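Local structure of DUF4785 domain-containing protein (4KH9) at residues I88-S102 / L125-L138. The protein is of unknown function, a three-domain, calcium-binding member of the DUF4785 family whose signal sequence suggests export from the cytoplasm. Residues are numbered along the deposited sequence; the frame is centred on the assembly and turned at random.
Sequences IKTPKNQLLPLKEAS and LQIKPELGYGKFIL
Lys-89 and Ile-137 form an antiparallel hydrogen-bonded pair: Lys-89 N donates a hydrogen bond to Ile-137 O at 2.8 Å, and Ile-137 N donates one to a lone pair of Lys-89 O at 2.9 Å. Their CB atoms lie side by side on one face of the sheet, while Ile-88 and Leu-138 point to the other. A third backbone bond sits apart from this ladder, where Lys-128 N reaches Ala-101 O at 3.0 Å, almost straight (167°). The Lys-128 chain then runs alongside Ser-102, and its bend at chi3 (-65°) carries NZ back to a weak hydrogen bond to Glu-100 O and a long salt bridge to Glu-130 OE2 within its own segment.

The apolar contacts centre on the Phe-136 ring. Pro-91 CD sits over one face, 3.7 Å from the ring centroid in a CH-pi contact, and Ile-127 CD1 lies over the opposite face. Ile-88 CD1 approaches obliquely, 3.9 Å from Phe-136 CD2. Nearby, Leu-131 lays CD1 on Ala-101 CB and turns CD2 to Thr-90 CG2. Leu-98 CD1 fits between Leu-138 CD1 at 3.8 Å and Leu-125 CD2 at 3.9 Å; Ile-75 of strand 72-77 also touches Leu-98 and Leu-138.

The hairpin of strands 86-89 and 95-97, with a type I turn from Thr-90 to Asn-93, pairs through strand 86-89 with strand 135-140, and the chain after it packs against strand 123-126 of a second antiparallel sheet, contributing to the hydrophobic core between the two sheets of the mainly beta N-terminal domain.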
# COMPACT_ATOMS: atom_id res chain seq x y z
N ILE A 88 7.39 2.47 33.30
CA ILE A 88 8.39 2.85 32.32
C ILE A 88 9.69 3.27 33.06
O ILE A 88 9.67 4.06 34.01
CB ILE A 88 7.90 3.93 31.31
CG1 ILE A 88 8.88 4.09 30.11
CG2 ILE A 88 7.51 5.25 32.00
CD1 ILE A 88 8.32 4.86 28.85
N LYS A 89 10.79 2.73 32.59
CA LYS A 89 12.11 3.04 33.09
C LYS A 89 12.73 4.02 32.10
O LYS A 89 12.78 3.74 30.91
CB LYS A 89 12.91 1.74 33.26
CG LYS A 89 14.09 1.84 34.22
CD LYS A 89 14.73 0.48 34.37
CE LYS A 89 15.75 0.44 35.49
NZ LYS A 89 16.37 -0.90 35.63
N THR A 90 13.14 5.19 32.58
CA THR A 90 13.73 6.22 31.71
C THR A 90 15.17 5.84 31.35
O THR A 90 15.71 4.90 31.96
CB THR A 90 13.67 7.59 32.43
OG1 THR A 90 14.53 7.55 33.58
CG2 THR A 90 12.25 7.96 32.83
N PRO A 91 15.85 6.55 30.40
CA PRO A 91 17.25 6.21 30.11
C PRO A 91 18.17 6.42 31.34
O PRO A 91 19.25 5.83 31.35
CB PRO A 91 17.59 7.16 28.95
CG PRO A 91 16.25 7.54 28.33
CD PRO A 91 15.39 7.67 29.55
N LYS A 92 17.73 7.16 32.39
CA LYS A 92 18.50 7.41 33.61
C LYS A 92 18.07 6.45 34.74
O LYS A 92 18.46 6.63 35.90
CB LYS A 92 18.37 8.88 34.08
CG LYS A 92 18.80 9.93 33.05
CD LYS A 92 20.29 9.95 32.75
CE LYS A 92 20.60 10.83 31.56
NZ LYS A 92 20.33 10.15 30.26
N ASN A 93 17.33 5.38 34.38
CA ASN A 93 16.90 4.27 35.25
C ASN A 93 15.96 4.71 36.37
O ASN A 93 15.94 4.11 37.46
CB ASN A 93 18.11 3.54 35.84
CG ASN A 93 19.02 2.99 34.78
OD1 ASN A 93 18.58 2.37 33.81
ND2 ASN A 93 20.30 3.28 34.91
N GLN A 94 15.12 5.72 36.07
CA GLN A 94 14.06 6.12 36.97
C GLN A 94 12.83 5.32 36.59
O GLN A 94 12.43 5.36 35.42
CB GLN A 94 13.83 7.63 36.88
CG GLN A 94 13.02 8.17 38.02
CD GLN A 94 12.75 9.63 37.90
OE1 GLN A 94 13.20 10.33 36.96
NE2 GLN A 94 11.97 10.11 38.86
N LEU A 95 12.30 4.52 37.52
CA LEU A 95 11.13 3.68 37.31
C LEU A 95 9.89 4.47 37.66
O LEU A 95 9.73 4.90 38.81
CB LEU A 95 11.21 2.38 38.15
CG LEU A 95 10.15 1.31 37.87
CD1 LEU A 95 10.25 0.80 36.43
CD2 LEU A 95 10.30 0.14 38.83
N LEU A 96 9.03 4.69 36.67
CA LEU A 96 7.83 5.48 36.88
C LEU A 96 6.55 4.77 36.47
O LEU A 96 6.57 4.05 35.47
CB LEU A 96 7.93 6.76 36.02
CG LEU A 96 9.06 7.73 36.28
CD1 LEU A 96 9.22 8.66 35.08
CD2 LEU A 96 8.82 8.51 37.57
N PRO A 97 5.39 5.09 37.11
CA PRO A 97 4.10 4.66 36.53
C PRO A 97 4.03 5.31 35.13
O PRO A 97 4.53 6.43 34.99
CB PRO A 97 3.06 5.21 37.52
CG PRO A 97 3.85 5.49 38.79
CD PRO A 97 5.16 5.98 38.27
N LEU A 98 3.52 4.61 34.11
CA LEU A 98 3.54 5.15 32.73
C LEU A 98 3.01 6.60 32.63
O LEU A 98 3.65 7.44 32.00
CB LEU A 98 2.77 4.24 31.77
CG LEU A 98 2.90 4.53 30.26
CD1 LEU A 98 4.37 4.46 29.78
CD2 LEU A 98 2.06 3.55 29.45
N LYS A 99 1.89 6.89 33.31
CA LYS A 99 1.26 8.22 33.35
C LYS A 99 2.22 9.34 33.79
O LYS A 99 2.09 10.45 33.29
CB LYS A 99 0.05 8.21 34.29
CG LYS A 99 -1.20 7.66 33.67
CD LYS A 99 -2.32 7.66 34.68
CE LYS A 99 -3.46 6.77 34.25
NZ LYS A 99 -4.34 6.46 35.41
N GLU A 100 3.19 9.03 34.69
CA GLU A 100 4.16 10.01 35.20
C GLU A 100 5.25 10.39 34.17
O GLU A 100 5.94 11.38 34.37
CB GLU A 100 4.81 9.50 36.50
CG GLU A 100 3.80 9.53 37.64
CD GLU A 100 4.32 9.29 39.03
OE1 GLU A 100 5.54 9.49 39.27
OE2 GLU A 100 3.50 8.94 39.90
N ALA A 101 5.35 9.66 33.05
CA ALA A 101 6.26 10.00 31.95
C ALA A 101 5.59 10.98 30.98
O ALA A 101 6.28 11.48 30.10
CB ALA A 101 6.69 8.74 31.20
N SER A 102 4.26 11.19 31.09
CA SER A 102 3.44 12.14 30.31
C SER A 102 3.34 13.47 31.04
O SER A 102 3.63 13.52 32.24
CB SER A 102 2.04 11.59 30.06
OG SER A 102 1.17 11.75 31.17
N LEU A 125 0.79 8.19 24.94
CA LEU A 125 1.41 9.30 25.62
C LEU A 125 2.50 9.93 24.80
O LEU A 125 3.14 9.28 23.97
CB LEU A 125 2.00 8.89 27.02
CG LEU A 125 3.36 8.17 27.03
CD1 LEU A 125 4.13 8.48 28.31
CD2 LEU A 125 3.21 6.64 26.80
N GLN A 126 2.76 11.18 25.10
CA GLN A 126 3.93 11.84 24.56
C GLN A 126 4.89 11.97 25.74
O GLN A 126 4.50 12.50 26.78
CB GLN A 126 3.60 13.17 23.89
CG GLN A 126 4.85 13.79 23.28
CD GLN A 126 4.57 15.03 22.47
OE1 GLN A 126 3.73 15.89 22.83
NE2 GLN A 126 5.32 15.19 21.40
N ILE A 127 6.11 11.50 25.56
CA ILE A 127 7.11 11.53 26.63
C ILE A 127 7.51 12.98 26.89
O ILE A 127 7.78 13.72 25.93
CB ILE A 127 8.35 10.63 26.31
CG1 ILE A 127 7.91 9.19 26.00
CG2 ILE A 127 9.35 10.67 27.49
CD1 ILE A 127 9.05 8.28 25.44
N LYS A 128 7.52 13.39 28.19
CA LYS A 128 7.92 14.76 28.58
C LYS A 128 9.34 15.05 28.06
O LYS A 128 10.23 14.20 28.24
CB LYS A 128 7.88 14.95 30.09
CG LYS A 128 6.51 14.91 30.69
CD LYS A 128 6.56 15.19 32.20
CE LYS A 128 7.29 14.16 33.03
NZ LYS A 128 7.19 14.50 34.48
N PRO A 129 9.56 16.23 27.40
CA PRO A 129 10.89 16.55 26.86
C PRO A 129 12.00 16.53 27.92
O PRO A 129 13.14 16.29 27.56
CB PRO A 129 10.69 17.97 26.28
CG PRO A 129 9.24 17.99 25.87
CD PRO A 129 8.59 17.30 27.06
N GLU A 130 11.67 16.72 29.20
CA GLU A 130 12.62 16.75 30.31
C GLU A 130 13.19 15.37 30.60
O GLU A 130 14.27 15.28 31.17
CB GLU A 130 11.98 17.34 31.59
CG GLU A 130 10.97 16.44 32.30
CD GLU A 130 10.14 17.14 33.36
OE1 GLU A 130 9.59 18.22 33.07
OE2 GLU A 130 9.97 16.55 34.45
N LEU A 131 12.47 14.29 30.21
CA LEU A 131 13.00 12.93 30.36
C LEU A 131 13.99 12.61 29.23
O LEU A 131 14.59 11.54 29.23
CB LEU A 131 11.87 11.89 30.42
CG LEU A 131 10.88 12.06 31.59
CD1 LEU A 131 9.78 11.03 31.49
CD2 LEU A 131 11.60 11.98 32.98
N GLY A 132 14.16 13.53 28.27
CA GLY A 132 15.08 13.39 27.15
C GLY A 132 14.81 12.23 26.20
O GLY A 132 13.65 11.95 25.86
N TYR A 133 15.88 11.55 25.75
CA TYR A 133 15.73 10.45 24.80
C TYR A 133 16.73 9.35 25.07
O TYR A 133 17.66 9.53 25.84
CB TYR A 133 15.88 10.96 23.36
CG TYR A 133 17.22 11.60 23.07
CD1 TYR A 133 17.43 12.96 23.31
CD2 TYR A 133 18.27 10.86 22.53
CE1 TYR A 133 18.66 13.55 23.05
CE2 TYR A 133 19.50 11.44 22.27
CZ TYR A 133 19.69 12.79 22.52
OH TYR A 133 20.90 13.36 22.22
N GLY A 134 16.52 8.23 24.40
CA GLY A 134 17.40 7.08 24.51
C GLY A 134 16.63 5.80 24.70
O GLY A 134 15.59 5.60 24.07
N LYS A 135 17.13 4.94 25.58
CA LYS A 135 16.52 3.64 25.81
C LYS A 135 15.61 3.69 27.03
O LYS A 135 16.05 3.86 28.17
CB LYS A 135 17.61 2.55 25.94
CG LYS A 135 17.11 1.18 26.36
CD LYS A 135 18.29 0.26 26.63
CE LYS A 135 17.96 -0.81 27.64
NZ LYS A 135 19.09 -1.76 27.86
N PHE A 136 14.31 3.59 26.75
CA PHE A 136 13.25 3.50 27.75
C PHE A 136 12.87 2.03 27.81
O PHE A 136 13.03 1.32 26.82
CB PHE A 136 12.05 4.40 27.41
CG PHE A 136 12.25 5.89 27.45
CD1 PHE A 136 12.91 6.55 26.42
CD2 PHE A 136 11.72 6.65 28.49
CE1 PHE A 136 13.07 7.95 26.46
CE2 PHE A 136 11.88 8.04 28.52
CZ PHE A 136 12.54 8.69 27.49
N ILE A 137 12.44 1.57 28.97
CA ILE A 137 12.01 0.19 29.15
C ILE A 137 10.55 0.21 29.62
O ILE A 137 10.25 0.77 30.67
CB ILE A 137 12.95 -0.62 30.10
CG1 ILE A 137 14.41 -0.61 29.57
CG2 ILE A 137 12.40 -2.08 30.30
CD1 ILE A 137 15.44 -1.37 30.42
N LEU A 138 9.66 -0.35 28.81
CA LEU A 138 8.25 -0.47 29.14
C LEU A 138 8.05 -1.81 29.80
O LEU A 138 8.53 -2.82 29.27
CB LEU A 138 7.39 -0.32 27.88
CG LEU A 138 5.85 -0.33 28.08
CD1 LEU A 138 5.35 0.92 28.87
CD2 LEU A 138 5.14 -0.48 26.72
O HOH W 1 17.87 11.10 29.18